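Local coordinates for protein lipase (Streptomyces rimosus, PDB 5MAL) that hydrolyses ester bonds of triacylglycerols and other acyl substrates as a secreted serine lipase of the GDSL family, favouring medium-length acyl chains, at residues A84-T89 with A106-Y111; K63-V68 with D125-R130. One frame throughout, in Å; residues are numbered along the deposited sequence.

Contact 1: residues A84-T89 with A106-Y111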
ATOM      1  N   ALA A  84       9.938  -5.530  -1.862  1.00 15.02           N
ATOM      2  CA  ALA A  84      10.375  -5.588  -3.244  1.00 17.54           C
ATOM      3  C   ALA A  84      11.252  -4.381  -3.576  1.00 16.58           C
ATOM      4  O   ALA A  84      11.781  -4.273  -4.678  1.00 18.22           O
ATOM      5  CB  ALA A  84       9.174  -5.659  -4.171  1.00 14.06           C
ATOM      6  N   GLY A  85      11.412  -3.488  -2.603  1.00 21.47           N
ATOM      7  CA  GLY A  85      12.252  -2.312  -2.753  1.00 23.84           C
ATOM      8  C   GLY A  85      11.671  -1.254  -3.669  1.00 22.65           C
ATOM      9  O   GLY A  85      12.385  -0.694  -4.502  1.00 27.30           O
ATOM     10  N   PHE A  86      10.382  -0.959  -3.517  1.00 22.99           N
ATOM     11  CA  PHE A  86       9.722   0.006  -4.394  1.00 21.61           C
ATOM     12  C   PHE A  86      10.238   1.429  -4.220  1.00 27.88           C
ATOM     13  O   PHE A  86      10.504   2.116  -5.206  1.00 23.77           O
ATOM     14  CB  PHE A  86       8.208  -0.007  -4.174  1.00 33.15           C
ATOM     15  CG  PHE A  86       7.474  -0.941  -5.090  1.00 31.78           C
ATOM     16  CD1 PHE A  86       8.156  -1.935  -5.768  1.00 30.96           C
ATOM     17  CD2 PHE A  86       6.105  -0.830  -5.269  1.00 35.31           C
ATOM     18  CE1 PHE A  86       7.485  -2.803  -6.612  1.00 35.63           C
ATOM     19  CE2 PHE A  86       5.431  -1.693  -6.109  1.00 31.99           C
ATOM     20  CZ  PHE A  86       6.122  -2.680  -6.784  1.00 30.51           C
ATOM     21  N   ALA A  87      10.349   1.874  -2.970  1.00 29.73           N
ATOM     22  CA  ALA A  87      10.853   3.213  -2.679  1.00 27.05           C
ATOM     23  C   ALA A  87      12.234   3.403  -3.302  1.00 28.50           C
ATOM     24  O   ALA A  87      12.454   4.350  -4.070  1.00 27.43           O
ATOM     25  CB  ALA A  87      10.900   3.452  -1.175  1.00 37.79           C
ATOM     26  N   ASP A  88      13.146   2.489  -2.974  1.00 26.90           N
ATOM     27  CA  ASP A  88      14.491   2.468  -3.540  1.00 28.90           C
ATOM     28  C   ASP A  88      14.471   2.472  -5.070  1.00 31.19           C
ATOM     29  O   ASP A  88      15.243   3.188  -5.715  1.00 30.05           O
ATOM     30  CB  ASP A  88      15.254   1.239  -3.042  1.00 31.56           C
ATOM     31  CG  ASP A  88      16.717   1.240  -3.473  1.00 37.85           C
ATOM     32  OD1 ASP A  88      17.010   0.908  -4.647  1.00 39.37           O
ATOM     33  OD2 ASP A  88      17.579   1.567  -2.629  1.00 49.24           O
ATOM     34  N   THR A  89      13.594   1.652  -5.640  1.00 20.58           N
ATOM     35  CA  THR A  89      13.445   1.583  -7.085  1.00 18.52           C
ATOM     36  C   THR A  89      13.028   2.921  -7.696  1.00 20.95           C
ATOM     37  O   THR A  89      13.617   3.381  -8.681  1.00 20.41           O
ATOM     38  CB  THR A  89      12.421   0.532  -7.475  1.00 21.30           C
ATOM     39  OG1 THR A  89      12.909  -0.760  -7.106  1.00 17.22           O
ATOM     40  CG2 THR A  89      12.202   0.574  -8.962  1.00 18.85           C
ATOM     41  N   ALA A 106      13.204  -4.554 -12.974  1.00 16.31           N
ATOM     42  CA  ALA A 106      13.291  -5.981 -13.262  1.00 14.24           C
ATOM     43  C   ALA A 106      13.674  -6.749 -12.002  1.00 17.10           C
ATOM     44  O   ALA A 106      13.127  -7.820 -11.725  1.00 17.33           O
ATOM     45  CB  ALA A 106      14.300  -6.242 -14.379  1.00 19.76           C
ATOM     46  N   LYS A 107      14.603  -6.188 -11.236  1.00 14.60           N
ATOM     47  CA  LYS A 107      15.054  -6.819 -10.003  1.00 17.49           C
ATOM     48  C   LYS A 107      13.891  -6.827  -9.016  1.00 19.02           C
ATOM     49  O   LYS A 107      13.623  -7.826  -8.372  1.00 15.53           O
ATOM     50  CB  LYS A 107      16.280  -6.088  -9.439  1.00 18.99           C
ATOM     51  CG  LYS A 107      16.663  -6.459  -8.010  1.00 17.17           C
ATOM     52  CD  LYS A 107      17.802  -5.588  -7.502  1.00 23.30           C
ATOM     53  CE  LYS A 107      18.029  -5.789  -6.009  1.00 23.53           C
ATOM     54  NZ  LYS A 107      19.109  -4.899  -5.479  1.00 28.33           N
ATOM     55  N   ALA A 108      13.170  -5.714  -8.941  1.00 16.86           N
ATOM     56  CA  ALA A 108      12.014  -5.620  -8.058  1.00 16.09           C
ATOM     57  C   ALA A 108      10.949  -6.616  -8.474  1.00 13.39           C
ATOM     58  O   ALA A 108      10.325  -7.259  -7.632  1.00 18.32           O
ATOM     59  CB  ALA A 108      11.446  -4.194  -8.062  1.00 11.07           C
ATOM     60  N   ARG A 109      10.743  -6.755  -9.779  1.00 12.72           N
ATOM     61  CA  ARG A 109       9.686  -7.626 -10.274  1.00 12.38           C
ATOM     62  C   ARG A 109      10.044  -9.087 -10.052  1.00 17.64           C
ATOM     63  O   ARG A 109       9.167  -9.909  -9.803  1.00 17.47           O
ATOM     64  CB  ARG A 109       9.411  -7.368 -11.751  1.00 19.81           C
ATOM     65  CG  ARG A 109       8.717  -6.040 -11.996  1.00 18.27           C
ATOM     66  CD  ARG A 109       8.396  -5.884 -13.455  1.00 17.31           C
ATOM     67  NE  ARG A 109       7.368  -6.835 -13.850  1.00 16.96           N
ATOM     68  CZ  ARG A 109       7.070  -7.128 -15.109  1.00 23.21           C
ATOM     69  NH1 ARG A 109       7.739  -6.551 -16.104  1.00 18.43           N
ATOM     70  NH2 ARG A 109       6.109  -8.001 -15.369  1.00 16.04           N
ATOM     71  N   ALA A 110      11.331  -9.407 -10.141  1.00 17.72           N
ATOM     72  CA  ALA A 110      11.771 -10.760  -9.818  1.00 18.86           C
ATOM     73  C   ALA A 110      11.448 -11.049  -8.359  1.00 18.54           C
ATOM     74  O   ALA A 110      10.995 -12.143  -8.026  1.00 18.29           O
ATOM     75  CB  ALA A 110      13.251 -10.929 -10.085  1.00 17.88           C
ATOM     76  N   TYR A 111      11.668 -10.055  -7.499  1.00 16.21           N
ATOM     77  CA  TYR A 111      11.385 -10.200  -6.078  1.00 15.51           C
ATOM     78  C   TYR A 111       9.917 -10.468  -5.844  1.00 16.37           C
ATOM     79  O   TYR A 111       9.543 -11.411  -5.145  1.00 15.67           O
ATOM     80  CB  TYR A 111      11.792  -8.955  -5.296  1.00 17.72           C
ATOM     81  CG  TYR A 111      11.806  -9.204  -3.804  1.00 17.06           C
ATOM     82  CD1 TYR A 111      10.624  -9.225  -3.063  1.00 14.65           C
ATOM     83  CD2 TYR A 111      12.999  -9.433  -3.139  1.00 17.73           C
ATOM     84  CE1 TYR A 111      10.639  -9.465  -1.699  1.00 15.47           C
ATOM     85  CE2 TYR A 111      13.024  -9.663  -1.776  1.00 12.46           C
ATOM     86  CZ  TYR A 111      11.847  -9.688  -1.064  1.00 15.29           C
ATOM     87  OH  TYR A 111      11.893  -9.930   0.291  1.00 22.88           O
TER
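A84 and A108 bring their backbones close together, with CA atoms 5.1 Å apart, and small side chains make this possible. The methyl CB of A108 lies 3.4 Å from A84 O, so a carbonyl oxygen rests against a CH3 group. The same methyl meets T89 OG1 at 3.9 Å and sits near the plane of the F86 ring, 4.4 Å from CE1 at its edge. Y111 supplies the other apolar patch. Its CG is anti to the backbone N (chi1 -167°), which brings the ring beside A84, with CD1 3.7 Å from A84 CA. Replacing this tyrosine with alanine would probably open a gap beside A84 and leave Q119, hydrogen-bonded to the phenol OH, without that partner.

A84 directly follows the Gly-Asn-Asp sequence of SGNH hydrolases, whose asparagine commonly helps form the oxyanion hole; the F86 side chain lies about 8 Å from those of S10 and H216. The contact sets the start of helix 86-96 against the long helix 98-130.

At the helix start, G85, with a positive phi, is the N-cap, and its carbonyl O accepts two bonds from T89: from N at 2.9 Å and from OG1 at 2.7 Å. The hydroxyl lies 39° out of the carbonyl plane, and the amide approaches from the opposite face. Between the helices, D88 forms a salt bridge with R104.

Contact 2: residues K63-V68 with D125-R130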
ATOM      1  N   LYS A  63       6.793  -5.619  14.727  1.00 19.27           N
ATOM      2  CA  LYS A  63       6.370  -4.384  15.367  1.00 18.75           C
ATOM      3  C   LYS A  63       4.868  -4.131  15.308  1.00 22.99           C
ATOM      4  O   LYS A  63       4.367  -3.299  16.065  1.00 27.53           O
ATOM      5  CB  LYS A  63       7.091  -3.177  14.738  1.00 24.48           C
ATOM      6  CG  LYS A  63       8.588  -3.052  15.073  1.00 23.48           C
ATOM      7  CD  LYS A  63       9.166  -1.721  14.578  1.00 20.92           C
ATOM      8  CE  LYS A  63       9.010  -1.572  13.067  1.00 24.71           C
ATOM      9  NZ  LYS A  63      10.277  -1.217  12.354  1.00 21.72           N
ATOM     10  N   GLN A  64       4.158  -4.811  14.405  1.00 13.99           N
ATOM     11  CA  GLN A  64       2.788  -4.385  14.068  1.00 12.78           C
ATOM     12  C   GLN A  64       1.646  -5.310  14.481  1.00 14.72           C
ATOM     13  O   GLN A  64       0.493  -4.880  14.544  1.00 11.88           O
ATOM     14  CB  GLN A  64       2.670  -4.166  12.561  1.00 11.53           C
ATOM     15  CG  GLN A  64       3.645  -3.142  11.993  1.00 13.50           C
ATOM     16  CD  GLN A  64       3.262  -2.757  10.583  1.00 12.74           C
ATOM     17  OE1 GLN A  64       2.190  -3.140  10.109  1.00 11.93           O
ATOM     18  NE2 GLN A  64       4.119  -1.992   9.909  1.00  9.81           N
ATOM     19  N   LEU A  65       1.938  -6.579  14.731  1.00 16.29           N
ATOM     20  CA  LEU A  65       0.847  -7.517  14.981  1.00 11.91           C
ATOM     21  C   LEU A  65       0.395  -7.539  16.438  1.00 11.85           C
ATOM     22  O   LEU A  65      -0.554  -8.243  16.782  1.00 16.35           O
ATOM     23  CB  LEU A  65       1.248  -8.920  14.544  1.00 11.53           C
ATOM     24  CG  LEU A  65       1.507  -9.092  13.047  1.00 14.68           C
ATOM     25  CD1 LEU A  65       2.065 -10.466  12.776  1.00 19.38           C
ATOM     26  CD2 LEU A  65       0.234  -8.859  12.233  1.00 15.50           C
ATOM     27  N   THR A  66       1.053  -6.757  17.289  1.00 13.96           N
ATOM     28  CA  THR A  66       0.763  -6.775  18.723  1.00 14.80           C
ATOM     29  C   THR A  66      -0.739  -6.699  19.091  1.00 19.86           C
ATOM     30  O   THR A  66      -1.206  -7.497  19.909  1.00 15.46           O
ATOM     31  CB  THR A  66       1.533  -5.651  19.442  1.00 19.02           C
ATOM     32  OG1 THR A  66       2.939  -5.864  19.258  1.00 26.18           O
ATOM     33  CG2 THR A  66       1.215  -5.628  20.924  1.00 19.67           C
ATOM     34  N   PRO A  67      -1.508  -5.782  18.470  1.00 12.77           N
ATOM     35  CA  PRO A  67      -2.927  -5.714  18.844  1.00 10.03           C
ATOM     36  C   PRO A  67      -3.840  -6.670  18.079  1.00 13.96           C
ATOM     37  O   PRO A  67      -5.067  -6.597  18.222  1.00 12.91           O
ATOM     38  CB  PRO A  67      -3.291  -4.261  18.516  1.00 11.16           C
ATOM     39  CG  PRO A  67      -2.433  -3.938  17.342  1.00 11.73           C
ATOM     40  CD  PRO A  67      -1.136  -4.702  17.533  1.00 13.76           C
ATOM     41  N   VAL A  68      -3.261  -7.541  17.263  1.00 10.71           N
ATOM     42  CA  VAL A  68      -4.051  -8.505  16.513  1.00 10.56           C
ATOM     43  C   VAL A  68      -4.284  -9.719  17.394  1.00 11.12           C
ATOM     44  O   VAL A  68      -3.339 -10.387  17.784  1.00 12.29           O
ATOM     45  CB  VAL A  68      -3.351  -8.933  15.218  1.00 10.16           C
ATOM     46  CG1 VAL A  68      -4.163  -9.987  14.499  1.00 13.37           C
ATOM     47  CG2 VAL A  68      -3.125  -7.712  14.333  1.00  9.99           C
ATOM     48  N   ASP A 125      -0.266 -15.941   7.676  1.00 14.21           N
ATOM     49  CA  ASP A 125      -0.344 -17.038   8.643  1.00 13.17           C
ATOM     50  C   ASP A 125      -0.513 -16.494  10.055  1.00 12.96           C
ATOM     51  O   ASP A 125      -1.252 -17.054  10.877  1.00 18.47           O
ATOM     52  CB  ASP A 125       0.914 -17.908   8.611  1.00 16.33           C
ATOM     53  CG  ASP A 125       0.949 -18.857   7.448  1.00 13.27           C
ATOM     54  OD1 ASP A 125      -0.094 -19.086   6.800  1.00 13.01           O
ATOM     55  OD2 ASP A 125       2.042 -19.395   7.192  1.00 21.54           O
ATOM     56  N   ALA A 126       0.215 -15.426  10.350  1.00 10.96           N
ATOM     57  CA  ALA A 126       0.129 -14.820  11.667  1.00 13.19           C
ATOM     58  C   ALA A 126      -1.283 -14.287  11.885  1.00 15.98           C
ATOM     59  O   ALA A 126      -1.891 -14.505  12.929  1.00 13.79           O
ATOM     60  CB  ALA A 126       1.153 -13.739  11.815  1.00 19.54           C
ATOM     61  N   ILE A 127      -1.822 -13.611  10.878  1.00 13.58           N
ATOM     62  CA  ILE A 127      -3.194 -13.118  10.975  1.00 13.94           C
ATOM     63  C   ILE A 127      -4.186 -14.272  11.123  1.00 12.96           C
ATOM     64  O   ILE A 127      -5.123 -14.202  11.932  1.00 13.46           O
ATOM     65  CB  ILE A 127      -3.551 -12.256   9.751  1.00 12.31           C
ATOM     66  CG1 ILE A 127      -2.750 -10.959   9.794  1.00 12.12           C
ATOM     67  CG2 ILE A 127      -5.035 -11.956   9.734  1.00 17.23           C
ATOM     68  CD1 ILE A 127      -2.673 -10.225   8.466  1.00  8.94           C
ATOM     69  N   ASP A 128      -3.982 -15.330  10.342  1.00 13.69           N
ATOM     70  CA  ASP A 128      -4.812 -16.534  10.439  1.00 15.12           C
ATOM     71  C   ASP A 128      -4.914 -17.042  11.861  1.00 17.97           C
ATOM     72  O   ASP A 128      -5.995 -17.373  12.351  1.00 15.82           O
ATOM     73  CB  ASP A 128      -4.244 -17.661   9.578  1.00 14.68           C
ATOM     74  CG  ASP A 128      -4.540 -17.497   8.104  1.00 18.10           C
ATOM     75  OD1 ASP A 128      -5.539 -16.841   7.754  1.00 18.45           O
ATOM     76  OD2 ASP A 128      -3.765 -18.053   7.295  1.00 16.87           O
ATOM     77  N   SER A 129      -3.758 -17.108  12.505  1.00 13.44           N
ATOM     78  CA  SER A 129      -3.638 -17.693  13.833  0.62 19.15           C
ATOM     79  C   SER A 129      -4.204 -16.775  14.906  1.00 17.63           C
ATOM     80  O   SER A 129      -4.990 -17.206  15.750  1.00 18.04           O
ATOM     81  CB  SER A 129      -2.173 -18.011  14.139  0.62 16.98           C
ATOM     82  OG  SER A 129      -2.014 -18.423  15.487  0.62 22.12           O
ATOM     83  N   ARG A 130      -3.808 -15.512  14.871  1.00 19.14           N
ATOM     84  CA  ARG A 130      -4.172 -14.599  15.950  1.00 12.41           C
ATOM     85  C   ARG A 130      -5.598 -14.091  15.895  1.00 13.17           C
ATOM     86  O   ARG A 130      -6.229 -13.869  16.931  1.00 15.59           O
ATOM     87  CB  ARG A 130      -3.216 -13.407  15.954  1.00 14.61           C
ATOM     88  CG  ARG A 130      -1.762 -13.830  16.067  1.00 19.19           C
ATOM     89  CD  ARG A 130      -0.918 -12.739  16.657  1.00 20.18           C
ATOM     90  NE  ARG A 130       0.485 -12.889  16.284  1.00 20.73           N
ATOM     91  CZ  ARG A 130       1.455 -12.088  16.705  1.00 13.68           C
ATOM     92  NH1 ARG A 130       1.179 -11.076  17.523  1.00 19.43           N
ATOM     93  NH2 ARG A 130       2.700 -12.303  16.311  1.00 22.81           N
TER
HETATM   94  O   HOH W   1      -1.025 -10.296  18.861  1.00 16.87           O
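Apolar packing and a water-mediated polar link join L65 and V68, in the turn after helix 57-64, to A126, I127 and R130 at the C-terminal end of helix 98-130. The setting is the alpha/beta fold of SGNH hydrolases, away from the catalytic residues, where this turn and helix end lie beside the parallel sheet. L65 and I127 both touch L7 of strand 3-8, and V68 touches V5 of the same strand.

The two methyls of L65 divide the work: CD1 presses on A126 CB at 3.5 Å, whereas CD2 reaches I127 CG1 at 4.4 Å. The leucine also lies under the arginine. R130 runs extended from CG to NE and crosses the L65 side chain at about a right angle; one guanidinium face lies over L65 CB, which sits 3.6 Å from the plane and offset toward the rim. At the root of the arginine, V68 CG1, anti to its own backbone N (chi1 177°), meets R130 CB at 3.8 Å, and these two side chains also cross nearly at right angles.

The turn is a type I beta turn from L65 to V68, closed by V68 N donating to L65 O at 2.8 Å. It leaves the carbonyls of both residues near one water molecule, which lies in the plane of the R130 guanidinium, at its edge. That water accepts from R130 NH1 at 2.7 Å and sits 3.0 Å from L65 O and 2.6 Å from V68 O.

From the N terminus, the chain passes through strand 3-8 and later reaches 63-68, at the end of helix 57-64 and the turn after it, the first half of contact 2. It then runs along the middle strand of the parallel sheet, 74-78, and arrives at 84-89, where contact 1 begins. A short path through helix 86-96 and the first part of helix 98-130 closes contact 1 at 106-111. The same long helix continues to 125-130, closing the wider loop of contact 2, so the smaller loop is nested within the larger. The centres are 26 Å apart: contact 1 ties the helix to the start of helix 86-96, near the active site, and contact 2 ties its C-terminal end to the turn beside strand 3-8.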